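Local coordinates for putative ring-cleaving dioxygenase MhqO (Bacillus subtilis subsp. subtilis, PDB 3OAJ), which probably cleaves aromatic rings as an iron-dependent extradiol dioxygenase of the vicinal oxygen chelate superfamily and may help to degrade aromatic compounds, at residues H18-T23 / P306-E311; G28-R33 / A93-R98. All blocks are in the same frame, centred on the assembly; numbering follows the deposited sequence.

From the N terminus, the chain runs out of strand 9-16 into helix 19-29, and both contacts are made by this helix. Its first turn meets the extended C-terminal tail after helix 297-303 in contact 1, which closes a loop of almost the whole chain. Contact 2 closes a much shorter loop lying wholly within that one: the last turn of the same helix and the turn after it meet helix 92-101. The contact centres are about 16 Å apart, joined through the helix, where Thr23 O probably accepts a hydrogen bond from Gly28 N. Helix 19-29 is thus tied to the tail at its start and to helix 92-101 at its end.

Contact 1. Residues H18-T23 / P306-E311; sequences HPQENT and PFEVRE
Gln20, in the first turn of helix 19-29, grips the backbone of Glu308 in the extended C-terminal tail after helix 297-303. Its OE1 accepts from Glu308 N at 2.8 Å. Its NE2 gives a nearly straight bond (173°) to Glu308 O, in the planes of both amide and carbonyl. The side chain leaves with CG anti to the backbone N (chi1 -174°) and bends at chi2, which turns the amide along the tail. Across it lies the guanidinium of Arg310, with Gln20 CD over one face and the two planes 32° apart; Arg310 NH2 continues to a salt bridge with Asp24.

The ring of Phe307 rests against the helix. Pro19 CB sits over one face, 4.0 Å from CD2, and Tyr47 meets the ring edge-to-face. Thr23 OG1, a polar neighbour already donated to Pro19 O, approaches CE1 obliquely at 3.4 Å. A separate apolar contact joins Thr23 CG2 to Val309 CG2 at 3.8 Å.

At the helix start, His18 ND1 caps Gln20 N at 2.9 Å. Two bonds from a single amide fix the rotation of Gln20 and bind the tail by its main chain, while Phe307 supplies the apolar grip.

Contact 2. Residues G28-R33 / A93-R98; sequences GVLGLR and AFWEKR
The six-membered ring of Trp95 meets the main chain of Val29 and Leu30, where helix 19-29 runs out. Val29 O lies at the ring edge, near its plane and 3.5 Å from CZ3, while Leu30 O comes in obliquely, 3.4 Å from CH2. Leu30 CD2 reaches CZ3 as well, at 3.9 Å, the two side chains crossing at about a right angle. From within its own helix, Phe94 places CD2 over one indole face, offset toward the rim. The indole NE1 bonds to Val149 O, and together these probably hold the ring's rotation.

The guanidinium of Arg98 also works by its edge. NE gives a short, nearly straight bond (171°) to a lone pair of Val29 O, 2.7 Å away and close to the guanidinium plane. NH2 donates to Gly28 O at 2.9 Å, more bent at 135° and with the oxygen tilted from that plane. A chi1 of -179° sets CG opposite the main-chain nitrogen, and the chain then runs extended to NE, carrying the group across to the end region of helix 19-29. There two successive carbonyls take a charged donor, which probably stabilises the negative end of the helix dipole. Two residues beyond Val29, Gly31 is the first to leave helical geometry, with positive phi, a conformation that favours glycine.

The contact is buried and internal to the first VOC domain, away from the metal site, joining the C-terminal end of helix 19-29 to the flank of helix 92-101. Strand 126-131 lies beside both, with Leu30 resting on Leu127 and Trp95 on Ile129, and beyond the turn the chain enters strand 33-39.

Contact 1. Residues H18-T23 / P306-E311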
ATOM      1  N   HIS A  18     -16.764  -0.115  -5.057  1.00 14.54           N
ATOM      2  CA  HIS A  18     -16.916   0.679  -6.276  1.00 14.32           C
ATOM      3  C   HIS A  18     -15.723   1.603  -6.553  1.00 12.23           C
ATOM      4  O   HIS A  18     -15.311   2.347  -5.655  1.00 11.98           O
ATOM      5  CB  HIS A  18     -18.184   1.533  -6.150  1.00 15.54           C
ATOM      6  CG  HIS A  18     -18.702   2.065  -7.451  1.00 17.33           C
ATOM      7  ND1 HIS A  18     -18.022   3.003  -8.202  1.00 16.59           N
ATOM      8  CD2 HIS A  18     -19.855   1.816  -8.116  1.00 16.99           C
ATOM      9  CE1 HIS A  18     -18.723   3.293  -9.284  1.00 17.25           C
ATOM     10  NE2 HIS A  18     -19.843   2.591  -9.252  1.00 17.61           N
ATOM     11  N   PRO A  19     -15.211   1.607  -7.809  1.00 11.46           N
ATOM     12  CA  PRO A  19     -14.086   2.496  -8.136  1.00 11.12           C
ATOM     13  C   PRO A  19     -14.328   3.987  -7.919  1.00 11.73           C
ATOM     14  O   PRO A  19     -13.381   4.696  -7.589  1.00 12.19           O
ATOM     15  CB  PRO A  19     -13.784   2.183  -9.611  1.00 11.00           C
ATOM     16  CG  PRO A  19     -15.042   1.577 -10.142  1.00 12.63           C
ATOM     17  CD  PRO A  19     -15.660   0.836  -8.990  1.00 11.86           C
ATOM     18  N   GLN A  20     -15.557   4.479  -8.103  1.00 11.84           N
ATOM     19  CA  GLN A  20     -15.811   5.894  -7.858  1.00 11.75           C
ATOM     20  C   GLN A  20     -15.715   6.238  -6.370  1.00 11.90           C
ATOM     21  O   GLN A  20     -15.165   7.278  -6.004  1.00 11.77           O
ATOM     22  CB  GLN A  20     -17.158   6.355  -8.438  1.00 12.03           C
ATOM     23  CG  GLN A  20     -17.374   7.868  -8.330  1.00 13.31           C
ATOM     24  CD  GLN A  20     -16.398   8.660  -9.192  1.00 12.59           C
ATOM     25  OE1 GLN A  20     -16.560   8.730 -10.406  1.00 13.77           O
ATOM     26  NE2 GLN A  20     -15.377   9.238  -8.573  1.00 13.19           N
ATOM     27  N   GLU A  21     -16.254   5.360  -5.526  1.00 12.40           N
ATOM     28  CA  GLU A  21     -16.167   5.533  -4.073  1.00 13.29           C
ATOM     29  C   GLU A  21     -14.715   5.475  -3.591  1.00 12.95           C
ATOM     30  O   GLU A  21     -14.267   6.317  -2.798  1.00 13.15           O
ATOM     31  CB  GLU A  21     -17.005   4.459  -3.374  1.00 14.89           C
ATOM     32  CG  GLU A  21     -18.489   4.587  -3.628  1.00 21.24           C
ATOM     33  CD  GLU A  21     -19.291   3.430  -3.046  1.00 18.11           C
ATOM     34  OE1 GLU A  21     -18.720   2.609  -2.282  1.00 21.42           O
ATOM     35  OE2 GLU A  21     -20.508   3.363  -3.350  1.00 22.83           O
ATOM     36  N   ASN A  22     -13.976   4.495  -4.100  1.00 12.69           N
ATOM     37  CA  ASN A  22     -12.550   4.359  -3.815  1.00 12.00           C
ATOM     38  C   ASN A  22     -11.804   5.634  -4.202  1.00 11.47           C
ATOM     39  O   ASN A  22     -11.073   6.212  -3.397  1.00 11.19           O
ATOM     40  CB  ASN A  22     -12.028   3.141  -4.589  1.00 12.34           C
ATOM     41  CG  ASN A  22     -10.530   2.929  -4.449  1.00 13.69           C
ATOM     42  OD1 ASN A  22      -9.812   2.914  -5.445  1.00 12.85           O
ATOM     43  ND2 ASN A  22     -10.063   2.722  -3.232  1.00 12.64           N
ATOM     44  N   THR A  23     -12.034   6.113  -5.418  1.00 10.48           N
ATOM     45  CA  THR A  23     -11.337   7.294  -5.902  1.00 10.74           C
ATOM     46  C   THR A  23     -11.726   8.556  -5.128  1.00 10.72           C
ATOM     47  O   THR A  23     -10.861   9.397  -4.822  1.00 10.50           O
ATOM     48  CB  THR A  23     -11.576   7.470  -7.434  1.00 11.05           C
ATOM     49  OG1 THR A  23     -11.079   6.310  -8.114  1.00 11.34           O
ATOM     50  CG2 THR A  23     -10.895   8.722  -7.972  1.00 11.86           C
ATOM     51  N   PRO A 306     -17.540   3.407 -15.467  1.00 15.50           N
ATOM     52  CA  PRO A 306     -16.903   4.704 -15.592  1.00 15.02           C
ATOM     53  C   PRO A 306     -16.729   5.361 -14.226  1.00 14.62           C
ATOM     54  O   PRO A 306     -17.527   5.139 -13.298  1.00 14.96           O
ATOM     55  CB  PRO A 306     -17.888   5.497 -16.462  1.00 15.54           C
ATOM     56  CG  PRO A 306     -19.205   4.875 -16.182  1.00 24.25           C
ATOM     57  CD  PRO A 306     -18.913   3.414 -16.007  1.00 15.83           C
ATOM     58  N   PHE A 307     -15.686   6.169 -14.105  1.00 14.29           N
ATOM     59  CA  PHE A 307     -15.456   6.943 -12.901  1.00 14.76           C
ATOM     60  C   PHE A 307     -14.554   8.115 -13.237  1.00 15.68           C
ATOM     61  O   PHE A 307     -13.847   8.090 -14.244  1.00 16.59           O
ATOM     62  CB  PHE A 307     -14.872   6.070 -11.759  1.00 15.34           C
ATOM     63  CG  PHE A 307     -13.417   5.716 -11.933  1.00 17.52           C
ATOM     64  CD1 PHE A 307     -12.429   6.491 -11.339  1.00 16.24           C
ATOM     65  CD2 PHE A 307     -13.038   4.599 -12.670  1.00 16.39           C
ATOM     66  CE1 PHE A 307     -11.078   6.171 -11.491  1.00 17.90           C
ATOM     67  CE2 PHE A 307     -11.692   4.274 -12.828  1.00 17.76           C
ATOM     68  CZ  PHE A 307     -10.716   5.067 -12.253  1.00 16.63           C
ATOM     69  N   GLU A 308     -14.591   9.151 -12.409  1.00 16.64           N
ATOM     70  CA  GLU A 308     -13.703  10.283 -12.613  1.00 18.66           C
ATOM     71  C   GLU A 308     -12.995  10.703 -11.337  1.00 17.75           C
ATOM     72  O   GLU A 308     -13.541  10.585 -10.233  1.00 17.45           O
ATOM     73  CB  GLU A 308     -14.424  11.459 -13.295  1.00 21.29           C
ATOM     74  CG  GLU A 308     -15.306  12.320 -12.398  1.00 29.50           C
ATOM     75  CD  GLU A 308     -15.727  13.640 -13.055  1.00 24.99           C
ATOM     76  OE1 GLU A 308     -16.348  14.477 -12.365  1.00 30.59           O
ATOM     77  OE2 GLU A 308     -15.430  13.848 -14.253  1.00 30.29           O
ATOM     78  N   VAL A 309     -11.763  11.166 -11.496  1.00 17.54           N
ATOM     79  CA  VAL A 309     -11.029  11.759 -10.397  1.00 17.48           C
ATOM     80  C   VAL A 309     -11.591  13.162 -10.273  1.00 17.67           C
ATOM     81  O   VAL A 309     -11.514  13.950 -11.220  1.00 18.89           O
ATOM     82  CB  VAL A 309      -9.522  11.794 -10.702  1.00 18.16           C
ATOM     83  CG1 VAL A 309      -8.752  12.582  -9.636  1.00 20.35           C
ATOM     84  CG2 VAL A 309      -8.975  10.367 -10.825  1.00 20.07           C
ATOM     85  N   ARG A 310     -12.182  13.465  -9.120  1.00 16.79           N
ATOM     86  CA  ARG A 310     -12.847  14.757  -8.937  1.00 16.88           C
ATOM     87  C   ARG A 310     -12.580  15.362  -7.570  1.00 17.99           C
ATOM     88  O   ARG A 310     -12.456  14.654  -6.568  1.00 17.09           O
ATOM     89  CB  ARG A 310     -14.358  14.633  -9.182  1.00 16.30           C
ATOM     90  CG  ARG A 310     -15.042  13.541  -8.368  1.00 15.26           C
ATOM     91  CD  ARG A 310     -16.464  13.305  -8.800  1.00 15.62           C
ATOM     92  NE  ARG A 310     -17.067  12.264  -7.971  1.00 14.70           N
ATOM     93  CZ  ARG A 310     -18.298  11.782  -8.113  1.00 14.32           C
ATOM     94  NH1 ARG A 310     -19.106  12.239  -9.066  1.00 14.86           N
ATOM     95  NH2 ARG A 310     -18.727  10.838  -7.293  1.00 14.48           N
ATOM     96  N   GLU A 311     -12.478  16.683  -7.543  1.00 20.01           N
ATOM     97  CA  GLU A 311     -12.388  17.394  -6.284  1.00 22.47           C
ATOM     98  C   GLU A 311     -13.761  17.408  -5.626  1.00 23.36           C
ATOM     99  O   GLU A 311     -14.787  17.573  -6.291  1.00 23.23           O
ATOM    100  CB  GLU A 311     -11.837  18.810  -6.487  1.00 23.88           C
ATOM    101  CG  GLU A 311     -10.357  18.838  -6.870  1.00 29.14           C
ATOM    102  CD  GLU A 311      -9.804  20.241  -7.056  1.00 26.53           C
ATOM    103  OE1 GLU A 311     -10.611  21.187  -7.218  1.00 29.93           O
ATOM    104  OE2 GLU A 311      -8.561  20.402  -7.055  1.00 29.60           O
TER

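Contact 2. Residues G28-R33 / A93-R98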
ATOM      1  N   GLY A  28     -10.099  12.320  -3.607  1.00 11.80           N
ATOM      2  CA  GLY A  28     -10.944  13.401  -3.091  1.00 11.98           C
ATOM      3  C   GLY A  28     -10.636  13.828  -1.663  1.00 12.30           C
ATOM      4  O   GLY A  28     -10.479  15.018  -1.374  1.00 13.53           O
ATOM      5  N   VAL A  29     -10.558  12.863  -0.757  1.00 11.62           N
ATOM      6  CA  VAL A  29     -10.316  13.183   0.656  1.00 11.36           C
ATOM      7  C   VAL A  29      -8.812  13.220   0.971  1.00 11.48           C
ATOM      8  O   VAL A  29      -8.310  14.214   1.511  1.00 12.24           O
ATOM      9  CB  VAL A  29     -11.082  12.198   1.579  1.00 11.56           C
ATOM     10  CG1 VAL A  29     -10.774  12.475   3.051  1.00 12.57           C
ATOM     11  CG2 VAL A  29     -12.590  12.324   1.328  1.00 12.09           C
ATOM     12  N   LEU A  30      -8.089  12.168   0.592  1.00 11.35           N
ATOM     13  CA  LEU A  30      -6.684  12.046   0.975  1.00 11.19           C
ATOM     14  C   LEU A  30      -5.735  12.790   0.041  1.00 11.56           C
ATOM     15  O   LEU A  30      -4.558  12.957   0.371  1.00 12.29           O
ATOM     16  CB  LEU A  30      -6.257  10.578   1.146  1.00 11.40           C
ATOM     17  CG  LEU A  30      -6.999   9.806   2.247  1.00 10.54           C
ATOM     18  CD1 LEU A  30      -6.353   8.460   2.435  1.00 11.49           C
ATOM     19  CD2 LEU A  30      -6.998  10.568   3.560  1.00 11.68           C
ATOM     20  N   GLY A  31      -6.239  13.222  -1.116  1.00 11.29           N
ATOM     21  CA  GLY A  31      -5.451  14.039  -2.026  1.00 11.66           C
ATOM     22  C   GLY A  31      -4.377  13.308  -2.807  1.00 12.05           C
ATOM     23  O   GLY A  31      -3.528  13.964  -3.412  1.00 12.48           O
ATOM     24  N   LEU A  32      -4.398  11.976  -2.802  1.00 11.97           N
ATOM     25  CA  LEU A  32      -3.396  11.199  -3.542  1.00 11.39           C
ATOM     26  C   LEU A  32      -3.672  11.270  -5.031  1.00 11.35           C
ATOM     27  O   LEU A  32      -4.819  11.471  -5.462  1.00 11.26           O
ATOM     28  CB  LEU A  32      -3.354   9.738  -3.077  1.00 12.02           C
ATOM     29  CG  LEU A  32      -3.107   9.465  -1.588  1.00 12.38           C
ATOM     30  CD1 LEU A  32      -2.998   7.972  -1.345  1.00 12.72           C
ATOM     31  CD2 LEU A  32      -1.877  10.205  -1.080  1.00 12.78           C
ATOM     32  N   ARG A  33      -2.610  11.132  -5.817  1.00 11.46           N
ATOM     33  CA  ARG A  33      -2.719  11.157  -7.261  1.00 11.76           C
ATOM     34  C   ARG A  33      -3.018   9.761  -7.756  1.00 11.87           C
ATOM     35  O   ARG A  33      -2.375   8.809  -7.324  1.00 12.61           O
ATOM     36  CB  ARG A  33      -1.411  11.650  -7.866  1.00 11.97           C
ATOM     37  CG  ARG A  33      -1.414  11.587  -9.382  1.00 10.94           C
ATOM     38  CD  ARG A  33      -0.163  12.142 -10.018  1.00 12.58           C
ATOM     39  NE  ARG A  33      -0.331  12.164 -11.472  1.00 13.17           N
ATOM     40  CZ  ARG A  33       0.583  12.608 -12.331  1.00 14.32           C
ATOM     41  NH1 ARG A  33       1.755  13.065 -11.894  1.00 14.72           N
ATOM     42  NH2 ARG A  33       0.313  12.598 -13.640  1.00 14.89           N
ATOM     43  N   ALA A  93      -3.709  18.538  12.612  1.00 11.29           N
ATOM     44  CA  ALA A  93      -4.965  19.295  12.684  1.00 11.11           C
ATOM     45  C   ALA A  93      -5.609  19.526  11.331  1.00 11.09           C
ATOM     46  O   ALA A  93      -6.836  19.636  11.248  1.00 12.33           O
ATOM     47  CB  ALA A  93      -4.771  20.629  13.412  1.00 11.36           C
ATOM     48  N   PHE A  94      -4.799  19.639  10.286  1.00 10.81           N
ATOM     49  CA  PHE A  94      -5.360  19.785   8.951  1.00 10.71           C
ATOM     50  C   PHE A  94      -6.203  18.547   8.661  1.00 10.85           C
ATOM     51  O   PHE A  94      -7.340  18.665   8.212  1.00 11.39           O
ATOM     52  CB  PHE A  94      -4.272  19.947   7.888  1.00 10.88           C
ATOM     53  CG  PHE A  94      -4.807  19.877   6.485  1.00 10.73           C
ATOM     54  CD1 PHE A  94      -5.327  21.012   5.875  1.00 10.66           C
ATOM     55  CD2 PHE A  94      -4.833  18.671   5.778  1.00 10.72           C
ATOM     56  CE1 PHE A  94      -5.834  20.967   4.587  1.00 10.97           C
ATOM     57  CE2 PHE A  94      -5.358  18.626   4.477  1.00 11.26           C
ATOM     58  CZ  PHE A  94      -5.863  19.769   3.882  1.00 10.67           C
ATOM     59  N   TRP A  95      -5.632  17.374   8.935  1.00 10.41           N
ATOM     60  CA  TRP A  95      -6.291  16.107   8.640  1.00 10.18           C
ATOM     61  C   TRP A  95      -7.483  15.825   9.526  1.00 10.75           C
ATOM     62  O   TRP A  95      -8.511  15.334   9.039  1.00 11.53           O
ATOM     63  CB  TRP A  95      -5.254  14.982   8.663  1.00 10.25           C
ATOM     64  CG  TRP A  95      -4.376  15.148   7.478  1.00 10.17           C
ATOM     65  CD1 TRP A  95      -3.101  15.671   7.444  1.00 10.45           C
ATOM     66  CD2 TRP A  95      -4.737  14.894   6.115  1.00 10.05           C
ATOM     67  NE1 TRP A  95      -2.653  15.731   6.151  1.00 10.39           N
ATOM     68  CE2 TRP A  95      -3.637  15.277   5.311  1.00 10.35           C
ATOM     69  CE3 TRP A  95      -5.900  14.401   5.489  1.00  9.85           C
ATOM     70  CZ2 TRP A  95      -3.648  15.151   3.910  1.00 10.13           C
ATOM     71  CZ3 TRP A  95      -5.914  14.286   4.105  1.00 10.24           C
ATOM     72  CH2 TRP A  95      -4.791  14.645   3.333  1.00 10.89           C
ATOM     73  N   GLU A  96      -7.368  16.169  10.807  1.00 10.56           N
ATOM     74  CA  GLU A  96      -8.487  15.977  11.720  1.00 11.01           C
ATOM     75  C   GLU A  96      -9.682  16.823  11.288  1.00 11.00           C
ATOM     76  O   GLU A  96     -10.804  16.301  11.188  1.00 11.75           O
ATOM     77  CB  GLU A  96      -8.072  16.269  13.159  1.00 11.78           C
ATOM     78  CG  GLU A  96      -7.159  15.188  13.718  1.00 15.65           C
ATOM     79  CD  GLU A  96      -6.501  15.530  15.039  1.00 14.14           C
ATOM     80  OE1 GLU A  96      -6.372  16.720  15.385  1.00 17.02           O
ATOM     81  OE2 GLU A  96      -6.064  14.581  15.715  1.00 17.22           O
ATOM     82  N   LYS A  97      -9.442  18.108  11.008  1.00 10.79           N
ATOM     83  CA  LYS A  97     -10.540  19.004  10.587  1.00 11.34           C
ATOM     84  C   LYS A  97     -11.107  18.577   9.221  1.00 11.79           C
ATOM     85  O   LYS A  97     -12.320  18.656   8.987  1.00 12.43           O
ATOM     86  CB  LYS A  97     -10.123  20.487  10.576  1.00 12.32           C
ATOM     87  CG  LYS A  97      -9.739  21.064  11.929  1.00 15.58           C
ATOM     88  CD  LYS A  97     -10.850  21.052  12.943  1.00 15.42           C
ATOM     89  CE  LYS A  97     -10.424  21.846  14.180  1.00 15.79           C
ATOM     90  NZ  LYS A  97     -11.589  22.208  15.013  1.00 16.56           N
ATOM     91  N   ARG A  98     -10.238  18.103   8.334  1.00 11.43           N
ATOM     92  CA  ARG A  98     -10.670  17.629   7.026  1.00 11.79           C
ATOM     93  C   ARG A  98     -11.532  16.371   7.142  1.00 12.00           C
ATOM     94  O   ARG A  98     -12.582  16.278   6.501  1.00 12.44           O
ATOM     95  CB  ARG A  98      -9.471  17.418   6.108  1.00 11.80           C
ATOM     96  CG  ARG A  98      -9.829  16.946   4.701  1.00 11.90           C
ATOM     97  CD  ARG A  98      -8.595  16.997   3.778  1.00 12.18           C
ATOM     98  NE  ARG A  98      -8.948  16.722   2.390  1.00 12.54           N
ATOM     99  CZ  ARG A  98      -9.441  17.621   1.544  1.00 12.07           C
ATOM    100  NH1 ARG A  98      -9.644  18.883   1.942  1.00 12.67           N
ATOM    101  NH2 ARG A  98      -9.731  17.252   0.297  1.00 12.96           N
TER